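Local coordinates for KLLA0E03807p (Kluyveromyces lactis, PDB 3SQI), which probably binds centromeric DNA as the DNA-binding part of an Ndc10 protein, a platform for inner kinetochore assembly in budding yeast, at residues A203-H211 with I224-R235; I115-S124 with L390-T398. One frame throughout, in Å; residues are numbered along the deposited sequence.

Followed from the N terminus, the chain first passes through 115-124, at the end of helix 107-118, which waits some 266 residues for its partner. Within that long excursion, helix 198-210 runs into a short two-stranded hairpin and the chain soon returns as 224-235, closing contact 1. Only near the end of the modelled chain does 390-398 come back to close contact 2 around everything between, joining the end of helix 107-118 to the stretch that runs on from helix 388-391. The two therefore nest without crossing, one fold served at two scales. Their centres lie about 27 Å apart, yet Val204 of contact 1 packs against Trp118 of contact 2.

Contact 1 of 2, residues A203-H211 with I224-R235; sequences AVYYYLRFH and ILSQLEHIPIIR
Tyr205 opens the contact from helix 198-210, its ring edge turned to the carbonyl of Ile233 and its hydroxyl taking a weak, long bond from the backbone N of Arg235 (N to OH 3.4 Å). CG stands opposite the backbone N (chi1 169°), which sends the ring across to the returning loop, while Gln134 and Lys138 of helix 133-149 touch the same side chain. Tyr206, next along, gives its hydroxyl proton to Ile233 O, with OH 2.7 Å from O; the donor is tilted from the carbonyl plane. One turn after Tyr205, Arg209 reaches out fully extended. Its guanidinium meets Pro232 O end-on, the two terminal nitrogens converging on one oxygen at 2.9 Å from NH1 and 2.8 Å from NH2, all lying close to the carbonyl plane. Arg235 lays its CB over one face of this guanidinium, while its own charged end leads away to a salt bridge with Asp220. A leucine in place of Arg209 would remove both donors and would probably leave the buried Pro232 carbonyl without these mates and the loop freer to shift. Phe210 finishes the walk: Ile224 CD1 lies at its ring edge, 3.6 Å from CE1, and Leu225 CD1 adds a second apolar touch at 3.9 Å from the same CE1. The chemistry thus divides in two: hydroxyl and guanidinium donors from one helix satisfy successive carbonyls of an irregular loop, and hydrocarbon seals the turn of helix before it, all in a region that approaches the bound DNA.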
loop_
_atom_site.group_PDB
_atom_site.type_symbol
_atom_site.label_atom_id
_atom_site.label_comp_id
_atom_site.label_asym_id
_atom_site.label_seq_id
_atom_site.Cartn_x
_atom_site.Cartn_y
_atom_site.Cartn_z
ATOM N N ALA A 203 0.760 8.436 -9.970
ATOM C CA ALA A 203 0.458 9.795 -10.388
ATOM C C ALA A 203 1.154 10.071 -11.705
ATOM O O ALA A 203 0.516 10.485 -12.671
ATOM C CB ALA A 203 0.889 10.796 -9.326
ATOM N N VAL A 204 2.459 9.824 -11.757
ATOM C CA VAL A 204 3.169 10.012 -13.014
ATOM C C VAL A 204 2.530 9.147 -14.087
ATOM O O VAL A 204 2.133 9.634 -15.151
ATOM C CB VAL A 204 4.663 9.658 -12.922
ATOM C CG1 VAL A 204 5.291 9.745 -14.291
ATOM C CG2 VAL A 204 5.387 10.588 -11.965
ATOM N N TYR A 205 2.427 7.855 -13.803
ATOM C CA TYR A 205 1.874 6.933 -14.780
ATOM C C TYR A 205 0.514 7.402 -15.263
ATOM O O TYR A 205 0.170 7.216 -16.423
ATOM C CB TYR A 205 1.758 5.518 -14.211
ATOM C CG TYR A 205 0.943 4.584 -15.086
ATOM C CD1 TYR A 205 1.317 4.326 -16.397
ATOM C CD2 TYR A 205 -0.199 3.957 -14.600
ATOM C CE1 TYR A 205 0.574 3.474 -17.201
ATOM C CE2 TYR A 205 -0.950 3.101 -15.403
ATOM C CZ TYR A 205 -0.558 2.862 -16.700
ATOM O OH TYR A 205 -1.293 2.010 -17.507
ATOM N N TYR A 206 -0.261 8.010 -14.374
ATOM C CA TYR A 206 -1.614 8.407 -14.737
ATOM C C TYR A 206 -1.639 9.684 -15.563
ATOM O O TYR A 206 -2.511 9.870 -16.414
ATOM C CB TYR A 206 -2.508 8.512 -13.504
ATOM C CG TYR A 206 -3.173 7.201 -13.159
ATOM C CD1 TYR A 206 -4.156 7.126 -12.184
ATOM C CD2 TYR A 206 -2.816 6.034 -13.818
ATOM C CE1 TYR A 206 -4.766 5.925 -11.877
ATOM C CE2 TYR A 206 -3.418 4.834 -13.519
ATOM C CZ TYR A 206 -4.390 4.783 -12.548
ATOM O OH TYR A 206 -4.986 3.579 -12.257
ATOM N N TYR A 207 -0.675 10.563 -15.317
ATOM C CA TYR A 207 -0.507 11.725 -16.172
ATOM C C TYR A 207 -0.180 11.239 -17.577
ATOM O O TYR A 207 -0.820 11.637 -18.548
ATOM C CB TYR A 207 0.606 12.628 -15.649
ATOM C CG TYR A 207 0.725 13.942 -16.388
ATOM C CD1 TYR A 207 -0.159 14.986 -16.140
ATOM C CD2 TYR A 207 1.726 14.142 -17.333
ATOM C CE1 TYR A 207 -0.050 16.190 -16.813
ATOM C CE2 TYR A 207 1.841 15.346 -18.009
ATOM C CZ TYR A 207 0.953 16.364 -17.743
ATOM O OH TYR A 207 1.068 17.558 -18.414
ATOM N N LEU A 208 0.811 10.360 -17.678
ATOM C CA LEU A 208 1.196 9.801 -18.968
ATOM C C LEU A 208 0.030 9.091 -19.658
ATOM O O LEU A 208 -0.155 9.200 -20.869
ATOM C CB LEU A 208 2.367 8.831 -18.794
ATOM C CG LEU A 208 3.660 9.438 -18.245
ATOM C CD1 LEU A 208 4.781 8.420 -18.304
ATOM C CD2 LEU A 208 4.043 10.677 -19.028
ATOM N N ARG A 209 -0.749 8.363 -18.871
ATOM C CA ARG A 209 -1.831 7.538 -19.386
ATOM C C ARG A 209 -2.953 8.407 -19.923
ATOM O O ARG A 209 -3.507 8.150 -20.991
ATOM C CB ARG A 209 -2.361 6.635 -18.267
ATOM C CG ARG A 209 -3.554 5.757 -18.636
ATOM C CD ARG A 209 -3.855 4.781 -17.498
ATOM N NE ARG A 209 -5.117 4.063 -17.666
ATOM C CZ ARG A 209 -5.674 3.306 -16.723
ATOM N NH1 ARG A 209 -5.081 3.168 -15.541
ATOM N NH2 ARG A 209 -6.827 2.690 -16.959
ATOM N N PHE A 210 -3.264 9.461 -19.183
ATOM C CA PHE A 210 -4.461 10.241 -19.449
ATOM C C PHE A 210 -4.224 11.538 -20.217
ATOM O O PHE A 210 -4.759 11.723 -21.309
ATOM C CB PHE A 210 -5.204 10.495 -18.149
ATOM C CG PHE A 210 -5.896 9.286 -17.628
ATOM C CD1 PHE A 210 -6.970 8.753 -18.318
ATOM C CD2 PHE A 210 -5.471 8.666 -16.467
ATOM C CE1 PHE A 210 -7.620 7.633 -17.857
ATOM C CE2 PHE A 210 -6.115 7.540 -15.996
ATOM C CZ PHE A 210 -7.193 7.022 -16.692
ATOM N N HIS A 211 -3.456 12.447 -19.630
ATOM C CA HIS A 211 -3.031 13.640 -20.341
ATOM C C HIS A 211 -2.214 13.245 -21.575
ATOM O O HIS A 211 -2.386 13.805 -22.660
ATOM C CB HIS A 211 -2.210 14.538 -19.412
ATOM C CG HIS A 211 -1.656 15.758 -20.080
ATOM N ND1 HIS A 211 -1.643 16.995 -19.474
ATOM C CD2 HIS A 211 -1.087 15.930 -21.297
ATOM C CE1 HIS A 211 -1.096 17.878 -20.290
ATOM N NE2 HIS A 211 -0.749 17.257 -21.403
ATOM N N ILE A 224 -13.092 9.310 -20.912
ATOM C CA ILE A 224 -13.532 7.919 -20.851
ATOM C C ILE A 224 -13.813 7.431 -19.430
ATOM O O ILE A 224 -14.310 6.321 -19.236
ATOM C CB ILE A 224 -12.531 6.965 -21.546
ATOM C CG1 ILE A 224 -11.537 6.369 -20.539
ATOM C CG2 ILE A 224 -11.824 7.680 -22.689
ATOM C CD1 ILE A 224 -10.433 7.310 -20.110
ATOM N N LEU A 225 -13.499 8.258 -18.437
ATOM C CA LEU A 225 -13.754 7.903 -17.042
ATOM C C LEU A 225 -15.248 7.830 -16.725
ATOM O O LEU A 225 -15.639 7.451 -15.623
ATOM C CB LEU A 225 -13.021 8.839 -16.077
ATOM C CG LEU A 225 -11.496 8.695 -16.129
ATOM C CD1 LEU A 225 -10.910 9.649 -17.151
ATOM C CD2 LEU A 225 -10.862 8.931 -14.773
ATOM N N SER A 226 -16.072 8.212 -17.697
ATOM C CA SER A 226 -17.522 8.076 -17.586
ATOM C C SER A 226 -18.043 6.944 -18.474
ATOM O O SER A 226 -18.609 5.963 -17.985
ATOM C CB SER A 226 -18.213 9.392 -17.943
ATOM O OG SER A 226 -17.824 10.416 -17.047
ATOM N N GLN A 227 -17.839 7.090 -19.779
ATOM C CA GLN A 227 -18.354 6.151 -20.773
ATOM C C GLN A 227 -17.950 4.689 -20.530
ATOM O O GLN A 227 -18.564 3.772 -21.077
ATOM C CB GLN A 227 -17.926 6.600 -22.174
ATOM C CG GLN A 227 -16.467 7.029 -22.260
ATOM C CD GLN A 227 -16.169 7.885 -23.481
ATOM O OE1 GLN A 227 -15.051 8.375 -23.654
ATOM N NE2 GLN A 227 -17.171 8.071 -24.334
ATOM N N LEU A 228 -16.918 4.474 -19.717
ATOM C CA LEU A 228 -16.455 3.121 -19.411
ATOM C C LEU A 228 -16.936 2.627 -18.050
ATOM O O LEU A 228 -16.990 3.387 -17.083
ATOM C CB LEU A 228 -14.932 3.039 -19.486
ATOM C CG LEU A 228 -14.350 2.938 -20.895
ATOM C CD1 LEU A 228 -12.832 2.918 -20.851
ATOM C CD2 LEU A 228 -14.890 1.699 -21.591
ATOM N N GLU A 229 -17.296 1.348 -17.990
ATOM C CA GLU A 229 -17.810 0.744 -16.765
ATOM C C GLU A 229 -16.722 0.306 -15.783
ATOM O O GLU A 229 -16.891 0.421 -14.568
ATOM C CB GLU A 229 -18.747 -0.422 -17.093
ATOM C CG GLU A 229 -19.867 -0.066 -18.071
ATOM C CD GLU A 229 -20.763 1.065 -17.576
ATOM O OE1 GLU A 229 -20.556 1.550 -16.442
ATOM O OE2 GLU A 229 -21.678 1.469 -18.326
ATOM N N HIS A 230 -15.613 -0.206 -16.305
ATOM C CA HIS A 230 -14.517 -0.667 -15.455
ATOM C C HIS A 230 -13.195 -0.035 -15.879
ATOM O O HIS A 230 -12.692 -0.306 -16.965
ATOM C CB HIS A 230 -14.423 -2.201 -15.496
ATOM C CG HIS A 230 -13.196 -2.758 -14.840
ATOM N ND1 HIS A 230 -12.372 -3.675 -15.456
ATOM C CD2 HIS A 230 -12.656 -2.530 -13.619
ATOM C CE1 HIS A 230 -11.377 -3.988 -14.643
ATOM N NE2 HIS A 230 -11.525 -3.307 -13.523
ATOM N N ILE A 231 -12.632 0.808 -15.022
ATOM C CA ILE A 231 -11.349 1.425 -15.318
ATOM C C ILE A 231 -10.251 0.707 -14.556
ATOM O O ILE A 231 -10.132 0.867 -13.342
ATOM C CB ILE A 231 -11.332 2.907 -14.913
ATOM C CG1 ILE A 231 -12.521 3.643 -15.535
ATOM C CG2 ILE A 231 -10.014 3.552 -15.313
ATOM C CD1 ILE A 231 -12.660 3.424 -17.026
ATOM N N PRO A 232 -9.435 -0.085 -15.268
ATOM C CA PRO A 232 -8.376 -0.891 -14.640
ATOM C C PRO A 232 -7.203 -0.043 -14.162
ATOM O O PRO A 232 -6.837 0.928 -14.827
ATOM C CB PRO A 232 -7.932 -1.830 -15.769
ATOM C CG PRO A 232 -8.274 -1.105 -17.015
ATOM C CD PRO A 232 -9.521 -0.315 -16.718
ATOM N N ILE A 233 -6.625 -0.409 -13.022
ATOM C CA ILE A 233 -5.530 0.358 -12.434
ATOM C C ILE A 233 -4.342 0.501 -13.386
ATOM O O ILE A 233 -3.627 1.502 -13.351
ATOM C CB ILE A 233 -5.056 -0.262 -11.110
ATOM C CG1 ILE A 233 -6.242 -0.434 -10.164
ATOM C CG2 ILE A 233 -3.989 0.611 -10.458
ATOM C CD1 ILE A 233 -6.802 0.872 -9.668
ATOM N N ILE A 234 -4.122 -0.511 -14.218
ATOM C CA ILE A 234 -3.145 -0.411 -15.298
ATOM C C ILE A 234 -3.722 -1.075 -16.553
ATOM O O ILE A 234 -4.289 -2.166 -16.488
ATOM C CB ILE A 234 -1.735 -0.989 -14.911
ATOM C CG1 ILE A 234 -1.622 -2.476 -15.207
ATOM C CG2 ILE A 234 -1.400 -0.737 -13.447
ATOM C CD1 ILE A 234 -0.309 -3.057 -14.726
ATOM N N ARG A 235 -3.612 -0.403 -17.694
ATOM C CA ARG A 235 -4.261 -0.897 -18.897
ATOM C C ARG A 235 -3.323 -1.727 -19.760
ATOM O O ARG A 235 -2.130 -1.443 -19.849
ATOM C CB ARG A 235 -4.864 0.249 -19.715
ATOM C CG ARG A 235 -3.856 1.255 -20.241
ATOM C CD ARG A 235 -4.387 1.966 -21.486
ATOM N NE ARG A 235 -4.303 1.130 -22.685
ATOM C CZ ARG A 235 -4.786 1.478 -23.874
ATOM N NH1 ARG A 235 -5.398 2.638 -24.025
ATOM N NH2 ARG A 235 -4.663 0.665 -24.914
#

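Contact 2 of 2, residues I115-S124 with L390-T398; sequences INLWNPSTDS and LLAQLIDKT
Asn116 bridges the backbone of 390-398 with both ends of its amide, across the end of the type I beta turn from Leu391 to Leu394. Its ND2 donates to Gln393 O (3.1 Å, N-H...O 162°), the acceptor lying near the plane of the amide, and its OD1 receives Ile395 N at 3.1 Å, within the plane of the OD1 carbonyl. The side chain therefore spans Leu394, much as a neighbouring peptide would. Ile115, beside it, supplies the apolar half of this first shell: with CG1 opposite the backbone N (chi1 -169°), its branch runs past Leu390 in the opposite sense and crosses Leu394 at about a right angle. Further on, Asn119 aims its amide at the extended end of the second segment, where its OD1 faces the methyl CG2 of Thr398.

A second polar cluster forms round Asp396. Its OD2 takes the hydroxyl of Ser124 (OG to OD2 3.2 Å) on the syn side, together with weak bonds from the backbone N atoms of Asp123 and Ser124. The carboxylate of Asp123 comes close as well, its plane nearly perpendicular to that of Asp396; two like charges so near each other would probably be eased by the donors gathered on Asp396 OD2.

The next shell sets these groups in place. Lys112 O, one helical turn back, also accepts from Asn116 ND2, which helps fix which end of the amide is which. Tyr258 of helix 245-259 adds its hydroxyl to Asp396 OD2, joining a third part of the fold. After the helix, an Asx turn bends the chain: Asn119 OD1 accepts Ser121 N at 3.1 Å, from above its carbonyl plane.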
loop_
_atom_site.group_PDB
_atom_site.type_symbol
_atom_site.label_atom_id
_atom_site.label_comp_id
_atom_site.label_asym_id
_atom_site.label_seq_id
_atom_site.Cartn_x
_atom_site.Cartn_y
_atom_site.Cartn_z
ATOM N N ILE A 115 14.005 2.392 -8.287
ATOM C CA ILE A 115 14.968 3.319 -8.886
ATOM C C ILE A 115 15.260 3.031 -10.368
ATOM O O ILE A 115 15.022 3.871 -11.244
ATOM C CB ILE A 115 16.278 3.310 -8.082
ATOM C CG1 ILE A 115 17.201 4.451 -8.491
ATOM C CG2 ILE A 115 16.974 1.958 -8.154
ATOM C CD1 ILE A 115 18.587 4.287 -7.945
ATOM N N ASN A 116 15.808 1.855 -10.640
ATOM C CA ASN A 116 16.106 1.436 -12.011
ATOM C C ASN A 116 14.918 1.568 -12.968
ATOM O O ASN A 116 15.100 1.884 -14.145
ATOM C CB ASN A 116 16.612 -0.013 -12.050
ATOM C CG ASN A 116 17.991 -0.169 -11.450
ATOM O OD1 ASN A 116 18.999 -0.079 -12.150
ATOM N ND2 ASN A 116 18.046 -0.402 -10.150
ATOM N N LEU A 117 13.713 1.292 -12.479
ATOM C CA LEU A 117 12.516 1.411 -13.310
ATOM C C LEU A 117 12.056 2.863 -13.508
ATOM O O LEU A 117 11.345 3.168 -14.467
ATOM C CB LEU A 117 11.382 0.534 -12.781
ATOM C CG LEU A 117 11.379 -0.870 -13.389
ATOM C CD1 LEU A 117 10.007 -1.537 -13.246
ATOM C CD2 LEU A 117 11.769 -0.786 -14.833
ATOM N N TRP A 118 12.465 3.751 -12.604
ATOM C CA TRP A 118 12.281 5.183 -12.807
ATOM C C TRP A 118 13.273 5.707 -13.848
ATOM O O TRP A 118 12.918 6.533 -14.687
ATOM C CB TRP A 118 12.451 5.954 -11.492
ATOM C CG TRP A 118 11.266 5.874 -10.569
ATOM C CD1 TRP A 118 11.165 5.138 -9.424
ATOM C CD2 TRP A 118 10.018 6.558 -10.718
ATOM N NE1 TRP A 118 9.928 5.318 -8.853
ATOM C CE2 TRP A 118 9.205 6.185 -9.629
ATOM C CE3 TRP A 118 9.506 7.444 -11.669
ATOM C CZ2 TRP A 118 7.911 6.671 -9.465
ATOM C CZ3 TRP A 118 8.223 7.924 -11.505
ATOM C CH2 TRP A 118 7.439 7.539 -10.411
ATOM N N ASN A 119 14.506 5.207 -13.807
ATOM C CA ASN A 119 15.576 5.721 -14.666
ATOM C C ASN A 119 15.201 5.663 -16.141
ATOM O O ASN A 119 15.030 4.582 -16.708
ATOM C CB ASN A 119 16.871 4.946 -14.409
ATOM C CG ASN A 119 18.015 5.378 -15.313
ATOM O OD1 ASN A 119 17.969 6.428 -15.958
ATOM N ND2 ASN A 119 19.060 4.561 -15.352
ATOM N N PRO A 120 15.095 6.843 -16.770
ATOM C CA PRO A 120 14.578 6.988 -18.130
ATOM C C PRO A 120 15.524 6.407 -19.164
ATOM O O PRO A 120 15.066 5.971 -20.221
ATOM C CB PRO A 120 14.466 8.501 -18.292
ATOM C CG PRO A 120 15.482 9.047 -17.372
ATOM C CD PRO A 120 15.463 8.145 -16.189
ATOM N N SER A 121 16.822 6.398 -18.873
ATOM C CA SER A 121 17.766 5.803 -19.810
ATOM C C SER A 121 18.364 4.509 -19.267
ATOM O O SER A 121 19.228 4.517 -18.388
ATOM C CB SER A 121 18.868 6.802 -20.185
ATOM O OG SER A 121 19.339 7.507 -19.048
ATOM N N THR A 122 17.906 3.394 -19.821
ATOM C CA THR A 122 18.449 2.096 -19.473
ATOM C C THR A 122 19.113 1.539 -20.717
ATOM O O THR A 122 18.439 1.090 -21.645
ATOM C CB THR A 122 17.332 1.137 -19.025
ATOM O OG1 THR A 122 16.271 1.172 -19.988
ATOM C CG2 THR A 122 16.785 1.529 -17.633
ATOM N N ASP A 123 20.440 1.562 -20.724
ATOM C CA ASP A 123 21.215 1.166 -21.892
ATOM C C ASP A 123 21.397 -0.343 -21.970
ATOM O O ASP A 123 21.264 -0.947 -23.033
ATOM C CB ASP A 123 22.575 1.863 -21.871
ATOM C CG ASP A 123 22.483 3.291 -21.365
ATOM O OD1 ASP A 123 22.164 4.193 -22.170
ATOM O OD2 ASP A 123 22.724 3.509 -20.157
ATOM N N SER A 124 21.688 -0.944 -20.821
ATOM C CA SER A 124 21.962 -2.369 -20.736
ATOM C C SER A 124 20.731 -3.188 -21.104
ATOM O O SER A 124 20.808 -4.408 -21.249
ATOM C CB SER A 124 22.419 -2.727 -19.322
ATOM O OG SER A 124 23.315 -1.752 -18.818
ATOM N N LEU A 390 19.913 5.430 -2.292
ATOM C CA LEU A 390 18.957 4.916 -3.260
ATOM C C LEU A 390 19.587 4.894 -4.654
ATOM O O LEU A 390 19.632 3.850 -5.307
ATOM C CB LEU A 390 17.695 5.782 -3.258
ATOM C CG LEU A 390 16.387 5.169 -3.769
ATOM C CD1 LEU A 390 15.270 6.208 -3.810
ATOM C CD2 LEU A 390 16.582 4.558 -5.142
ATOM N N LEU A 391 20.091 6.045 -5.095
ATOM C CA LEU A 391 20.711 6.161 -6.416
ATOM C C LEU A 391 21.861 5.178 -6.636
ATOM O O LEU A 391 22.075 4.705 -7.752
ATOM C CB LEU A 391 21.199 7.589 -6.669
ATOM C CG LEU A 391 20.148 8.694 -6.822
ATOM C CD1 LEU A 391 20.834 10.038 -6.951
ATOM C CD2 LEU A 391 19.245 8.436 -8.016
ATOM N N ALA A 392 22.596 4.869 -5.573
ATOM C CA ALA A 392 23.736 3.965 -5.692
ATOM C C ALA A 392 23.321 2.582 -6.206
ATOM O O ALA A 392 24.167 1.762 -6.570
ATOM C CB ALA A 392 24.458 3.840 -4.353
ATOM N N GLN A 393 22.015 2.336 -6.235
ATOM C CA GLN A 393 21.471 1.012 -6.531
ATOM C C GLN A 393 21.103 0.738 -7.999
ATOM O O GLN A 393 20.544 -0.313 -8.301
ATOM C CB GLN A 393 20.277 0.711 -5.619
ATOM C CG GLN A 393 20.640 -0.096 -4.380
ATOM C CD GLN A 393 19.611 0.050 -3.281
ATOM O OE1 GLN A 393 18.407 0.011 -3.535
ATOM N NE2 GLN A 393 20.080 0.237 -2.053
ATOM N N LEU A 394 21.393 1.669 -8.905
ATOM C CA LEU A 394 21.075 1.451 -10.324
ATOM C C LEU A 394 22.305 1.109 -11.174
ATOM O O LEU A 394 23.418 1.553 -10.875
ATOM C CB LEU A 394 20.265 2.613 -10.933
ATOM C CG LEU A 394 20.563 4.083 -10.625
ATOM C CD1 LEU A 394 22.034 4.369 -10.734
ATOM C CD2 LEU A 394 19.785 5.010 -11.534
ATOM N N ILE A 395 22.102 0.296 -12.210
ATOM C CA ILE A 395 23.212 -0.222 -13.013
ATOM C C ILE A 395 23.535 0.584 -14.284
ATOM O O ILE A 395 24.427 0.214 -15.052
ATOM C CB ILE A 395 23.012 -1.720 -13.360
ATOM C CG1 ILE A 395 21.616 -1.955 -13.937
ATOM C CG2 ILE A 395 23.188 -2.575 -12.114
ATOM C CD1 ILE A 395 20.620 -2.388 -12.888
ATOM N N ASP A 396 22.809 1.677 -14.500
ATOM C CA ASP A 396 23.196 2.659 -15.506
ATOM C C ASP A 396 23.253 4.043 -14.873
ATOM O O ASP A 396 22.221 4.633 -14.545
ATOM C CB ASP A 396 22.208 2.666 -16.673
ATOM C CG ASP A 396 22.477 1.560 -17.676
ATOM O OD1 ASP A 396 23.633 1.432 -18.137
ATOM O OD2 ASP A 396 21.530 0.817 -18.006
ATOM N N LYS A 397 24.461 4.577 -14.740
ATOM C CA LYS A 397 24.631 5.923 -14.221
ATOM C C LYS A 397 24.240 6.875 -15.331
ATOM O O LYS A 397 24.603 6.665 -16.489
ATOM C CB LYS A 397 26.078 6.167 -13.800
ATOM C CG LYS A 397 27.041 6.337 -14.958
ATOM C CD LYS A 397 28.449 5.843 -14.625
ATOM C CE LYS A 397 29.259 6.847 -13.819
ATOM N NZ LYS A 397 30.695 6.446 -13.760
ATOM N N THR A 398 23.485 7.909 -14.986
ATOM C CA THR A 398 22.998 8.849 -15.985
ATOM C C THR A 398 24.039 9.923 -16.308
ATOM O O THR A 398 25.193 9.829 -15.888
ATOM C CB THR A 398 21.661 9.495 -15.553
ATOM O OG1 THR A 398 21.735 9.911 -14.182
ATOM C CG2 THR A 398 20.518 8.498 -15.701
#